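Local coordinates for HTH-type transcriptional regulator gadX (PDB 3MKL), which regulates acid-resistance genes in Escherichia coli, activating gadA, gadB and gadC and, under some conditions, repressing gadW, at residues N7-N17 and E47-C58. Sequence-based numbering, arbitrary orientation.
Sequences NMRTRVCTVIN and EETSYSQLLTEC
Helix 8-17 packs against the start of helix 51-67 with its segment axis 9.8 Å from that of 51-58, crossing at -54°, and the backbones come nearest at Cys-13 and Leu-54, whose CA atoms are 6.6 Å apart. Leu-54 is a knob in the hole formed by Arg-9, Val-12, Cys-13 and Ile-16: its CD1 lies 3.8 Å from Val-12 CG1, while CD2 touches Arg-9 NH1 (3.5 Å) and lies near Cys-13 SG. Further along, Cys-58 SG meets Cys-13 SG at 3.6 Å, a van der Waals contact and no disulfide, and Ile-16 CG2 rests 3.6 Å from Leu-55 CD1. The contact lies in the first of two helix-turn-helix subdomains of an AraC/XylS-type DNA-binding domain, joining the helices before and after the predicted motif (27-48); helix 51-67 leads on to the second, and Val-12 also touches Ile-29 and Leu-40 of the motif. At the other end, the extended Glu-47 side chain reaches the first turn of helix 8-17, where OE2 accepts from Met-8 N (3.2 Å) through its syn lone pair and OE1 takes a weak bond from Arg-9 N. Arg-9 bends at chi3 (-53°), and Thr-49 CB lies over one guanidinium face, toward the rim; at the edge, NH1 makes a long salt bridge to Glu-57 OE1 (3.8 Å), and NH2 donates to an in-plane water.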
loop_
_atom_site.group_PDB
_atom_site.type_symbol
_atom_site.label_atom_id
_atom_site.label_comp_id
_atom_site.label_asym_id
_atom_site.label_seq_id
_atom_site.Cartn_x
_atom_site.Cartn_y
_atom_site.Cartn_z
ATOM N N ASN A 7 13.146 11.517 -4.833
ATOM C CA ASN A 7 12.007 12.434 -4.711
ATOM C C ASN A 7 11.055 12.021 -3.572
ATOM O O ASN A 7 11.284 11.016 -2.888
ATOM C CB ASN A 7 11.273 12.569 -6.053
ATOM C CG ASN A 7 10.617 11.273 -6.493
ATOM O OD1 ASN A 7 10.157 10.477 -5.671
ATOM N ND2 ASN A 7 10.567 11.054 -7.802
HETATM N N MSE A 8 9.994 12.787 -3.360
HETATM C CA MSE A 8 9.251 12.657 -2.105
HETATM C C MSE A 8 8.393 11.396 -2.046
HETATM O O MSE A 8 8.351 10.729 -1.022
HETATM C CB MSE A 8 8.416 13.901 -1.807
HETATM C CG MSE A 8 7.851 13.920 -0.394
HETATM SE SE MSE A 8 9.225 14.042 0.996
HETATM C CE MSE A 8 10.117 15.662 0.352
ATOM N N ARG A 9 7.734 11.067 -3.149
ATOM C CA ARG A 9 6.952 9.838 -3.232
ATOM C C ARG A 9 7.800 8.565 -3.006
ATOM O O ARG A 9 7.341 7.638 -2.328
ATOM C CB ARG A 9 6.132 9.765 -4.532
ATOM C CG ARG A 9 6.905 9.768 -5.880
ATOM C CD ARG A 9 5.912 9.971 -7.084
ATOM N NE ARG A 9 4.813 8.995 -7.043
ATOM C CZ ARG A 9 3.599 9.121 -7.599
ATOM N NH1 ARG A 9 2.726 8.129 -7.444
ATOM N NH2 ARG A 9 3.241 10.201 -8.302
ATOM N N THR A 10 9.018 8.545 -3.558
ATOM C CA THR A 10 9.983 7.449 -3.335
ATOM C C THR A 10 10.357 7.281 -1.861
ATOM O O THR A 10 10.371 6.163 -1.356
ATOM C CB THR A 10 11.266 7.638 -4.176
ATOM O OG1 THR A 10 10.908 7.632 -5.560
ATOM C CG2 THR A 10 12.279 6.517 -3.930
ATOM N N ARG A 11 10.643 8.395 -1.180
ATOM C CA ARG A 11 11.019 8.364 0.246
ATOM C C ARG A 11 9.901 7.870 1.157
ATOM O O ARG A 11 10.168 7.169 2.127
ATOM C CB ARG A 11 11.513 9.732 0.719
ATOM C CG ARG A 11 12.874 10.074 0.177
ATOM C CD ARG A 11 13.156 11.534 0.343
ATOM N NE ARG A 11 13.429 11.856 1.739
ATOM C CZ ARG A 11 13.368 13.084 2.247
ATOM N NH1 ARG A 11 13.042 14.108 1.469
ATOM N NH2 ARG A 11 13.633 13.285 3.535
ATOM N N VAL A 12 8.669 8.259 0.831
ATOM C CA VAL A 12 7.447 7.816 1.499
ATOM C C VAL A 12 7.193 6.315 1.247
ATOM O O VAL A 12 6.953 5.571 2.179
ATOM C CB VAL A 12 6.220 8.672 1.040
ATOM C CG1 VAL A 12 4.900 8.027 1.459
ATOM C CG2 VAL A 12 6.299 10.077 1.585
ATOM N N CYS A 13 7.261 5.860 -0.001
ATOM C CA CYS A 13 7.174 4.417 -0.285
ATOM C C CYS A 13 8.245 3.625 0.464
ATOM O O CYS A 13 7.986 2.513 0.908
ATOM C CB CYS A 13 7.240 4.139 -1.789
ATOM S SG CYS A 13 5.759 4.734 -2.657
ATOM N N THR A 14 9.435 4.204 0.644
ATOM C CA THR A 14 10.480 3.524 1.432
ATOM C C THR A 14 10.097 3.388 2.921
ATOM O O THR A 14 10.366 2.367 3.547
ATOM C CB THR A 14 11.875 4.193 1.292
ATOM O OG1 THR A 14 12.216 4.310 -0.100
ATOM C CG2 THR A 14 12.962 3.334 2.023
ATOM N N VAL A 15 9.479 4.427 3.477
ATOM C CA VAL A 15 8.992 4.363 4.838
ATOM C C VAL A 15 7.921 3.272 4.942
ATOM O O VAL A 15 8.017 2.379 5.770
ATOM C CB VAL A 15 8.395 5.724 5.249
ATOM C CG1 VAL A 15 7.724 5.634 6.621
ATOM C CG2 VAL A 15 9.468 6.796 5.180
ATOM N N ILE A 16 6.915 3.353 4.070
ATOM C CA ILE A 16 5.784 2.425 4.063
ATOM C C ILE A 16 6.214 0.961 3.880
ATOM O O ILE A 16 5.744 0.092 4.602
ATOM C CB ILE A 16 4.756 2.788 2.968
ATOM C CG1 ILE A 16 4.203 4.206 3.197
ATOM C CG2 ILE A 16 3.646 1.725 2.924
ATOM C CD1 ILE A 16 3.229 4.691 2.111
ATOM N N ASN A 17 7.110 0.701 2.930
ATOM C CA ASN A 17 7.566 -0.678 2.660
ATOM C C ASN A 17 8.408 -1.322 3.755
ATOM O O ASN A 17 8.634 -2.542 3.729
ATOM C CB ASN A 17 8.277 -0.778 1.310
ATOM C CG ASN A 17 7.308 -0.750 0.157
ATOM O OD1 ASN A 17 6.192 -1.276 0.271
ATOM N ND2 ASN A 17 7.707 -0.114 -0.961
ATOM N N GLU A 47 3.696 16.501 -6.661
ATOM C CA GLU A 47 3.925 15.288 -7.482
ATOM C C GLU A 47 2.610 14.529 -7.794
ATOM O O GLU A 47 2.615 13.358 -8.213
ATOM C CB GLU A 47 4.937 14.368 -6.783
ATOM C CG GLU A 47 6.344 15.011 -6.643
ATOM C CD GLU A 47 7.372 14.143 -5.894
ATOM O OE1 GLU A 47 7.299 12.893 -5.988
ATOM O OE2 GLU A 47 8.269 14.718 -5.222
ATOM N N GLU A 48 1.487 15.212 -7.573
ATOM C CA GLU A 48 0.167 14.702 -7.914
ATOM C C GLU A 48 -0.177 13.360 -7.279
ATOM O O GLU A 48 -0.685 12.457 -7.934
ATOM C CB GLU A 48 -0.010 14.666 -9.439
ATOM C CG GLU A 48 -0.133 16.033 -10.063
ATOM C CD GLU A 48 -1.338 16.817 -9.567
ATOM O OE1 GLU A 48 -2.324 16.215 -9.085
ATOM O OE2 GLU A 48 -1.296 18.048 -9.656
ATOM N N THR A 49 0.088 13.248 -5.984
ATOM C CA THR A 49 -0.273 12.055 -5.230
ATOM C C THR A 49 -0.591 12.417 -3.770
ATOM O O THR A 49 -0.454 13.576 -3.360
ATOM C CB THR A 49 0.846 10.938 -5.305
ATOM O OG1 THR A 49 0.288 9.657 -4.939
ATOM C CG2 THR A 49 2.066 11.268 -4.397
ATOM N N SER A 50 -1.010 11.435 -2.990
ATOM C CA SER A 50 -1.170 11.649 -1.556
ATOM C C SER A 50 -0.539 10.478 -0.845
ATOM O O SER A 50 -0.125 9.497 -1.502
ATOM C CB SER A 50 -2.636 11.755 -1.181
ATOM O OG SER A 50 -3.310 10.590 -1.596
ATOM N N TYR A 51 -0.450 10.574 0.478
ATOM C CA TYR A 51 0.104 9.486 1.256
ATOM C C TYR A 51 -0.788 8.256 1.070
ATOM O O TYR A 51 -0.283 7.138 0.924
ATOM C CB TYR A 51 0.295 9.886 2.732
ATOM C CG TYR A 51 -0.898 9.601 3.606
ATOM C CD1 TYR A 51 -1.088 8.327 4.154
ATOM C CD2 TYR A 51 -1.850 10.585 3.864
ATOM C CE1 TYR A 51 -2.206 8.039 4.955
ATOM C CE2 TYR A 51 -2.970 10.312 4.671
ATOM C CZ TYR A 51 -3.131 9.035 5.215
ATOM O OH TYR A 51 -4.211 8.735 6.005
ATOM N N SER A 52 -2.105 8.469 0.998
ATOM C CA SER A 52 -3.043 7.347 0.932
ATOM C C SER A 52 -2.992 6.619 -0.407
ATOM O O SER A 52 -3.183 5.412 -0.458
ATOM C CB SER A 52 -4.471 7.757 1.296
ATOM O OG SER A 52 -4.884 8.887 0.552
ATOM N N GLN A 53 -2.705 7.340 -1.484
ATOM C CA GLN A 53 -2.563 6.708 -2.782
ATOM C C GLN A 53 -1.322 5.861 -2.776
ATOM O O GLN A 53 -1.339 4.728 -3.255
ATOM C CB GLN A 53 -2.548 7.732 -3.921
ATOM C CG GLN A 53 -3.966 8.156 -4.286
ATOM C CD GLN A 53 -4.042 9.265 -5.311
ATOM O OE1 GLN A 53 -3.074 9.995 -5.534
ATOM N NE2 GLN A 53 -5.221 9.411 -5.936
ATOM N N LEU A 54 -0.255 6.409 -2.210
ATOM C CA LEU A 54 1.015 5.699 -2.139
ATOM C C LEU A 54 0.891 4.457 -1.266
ATOM O O LEU A 54 1.407 3.408 -1.613
ATOM C CB LEU A 54 2.121 6.630 -1.653
ATOM C CG LEU A 54 2.482 7.745 -2.651
ATOM C CD1 LEU A 54 3.553 8.638 -2.070
ATOM C CD2 LEU A 54 2.923 7.183 -4.032
ATOM N N LEU A 55 0.198 4.589 -0.138
ATOM C CA LEU A 55 -0.085 3.452 0.734
ATOM C C LEU A 55 -0.707 2.301 -0.056
ATOM O O LEU A 55 -0.185 1.167 -0.064
ATOM C CB LEU A 55 -0.980 3.866 1.913
ATOM C CG LEU A 55 -1.142 2.922 3.116
ATOM C CD1 LEU A 55 0.207 2.385 3.610
ATOM C CD2 LEU A 55 -1.891 3.623 4.284
ATOM N N THR A 56 -1.808 2.610 -0.743
ATOM C CA THR A 56 -2.544 1.622 -1.519
ATOM C C THR A 56 -1.634 0.943 -2.532
ATOM O O THR A 56 -1.606 -0.269 -2.621
ATOM C CB THR A 56 -3.789 2.261 -2.204
ATOM O OG1 THR A 56 -4.771 2.554 -1.196
ATOM C CG2 THR A 56 -4.385 1.353 -3.252
ATOM N N GLU A 57 -0.876 1.734 -3.269
ATOM C CA GLU A 57 -0.010 1.214 -4.307
ATOM C C GLU A 57 1.048 0.254 -3.757
ATOM O O GLU A 57 1.269 -0.821 -4.309
ATOM C CB GLU A 57 0.603 2.378 -5.080
ATOM C CG GLU A 57 -0.410 2.990 -6.063
ATOM C CD GLU A 57 -0.261 4.496 -6.276
ATOM O OE1 GLU A 57 0.851 5.051 -6.094
ATOM O OE2 GLU A 57 -1.269 5.119 -6.662
ATOM N N CYS A 58 1.665 0.643 -2.644
ATOM C CA CYS A 58 2.584 -0.210 -1.908
ATOM C C CYS A 58 1.891 -1.512 -1.490
ATOM O O CYS A 58 2.455 -2.590 -1.579
ATOM C CB CYS A 58 3.075 0.533 -0.667
ATOM S SG CYS A 58 4.243 1.861 -1.000
HETATM O O HOH W 1 0.601 10.947 -9.535
HETATM O O HOH W 2 5.150 -2.900 -1.403
#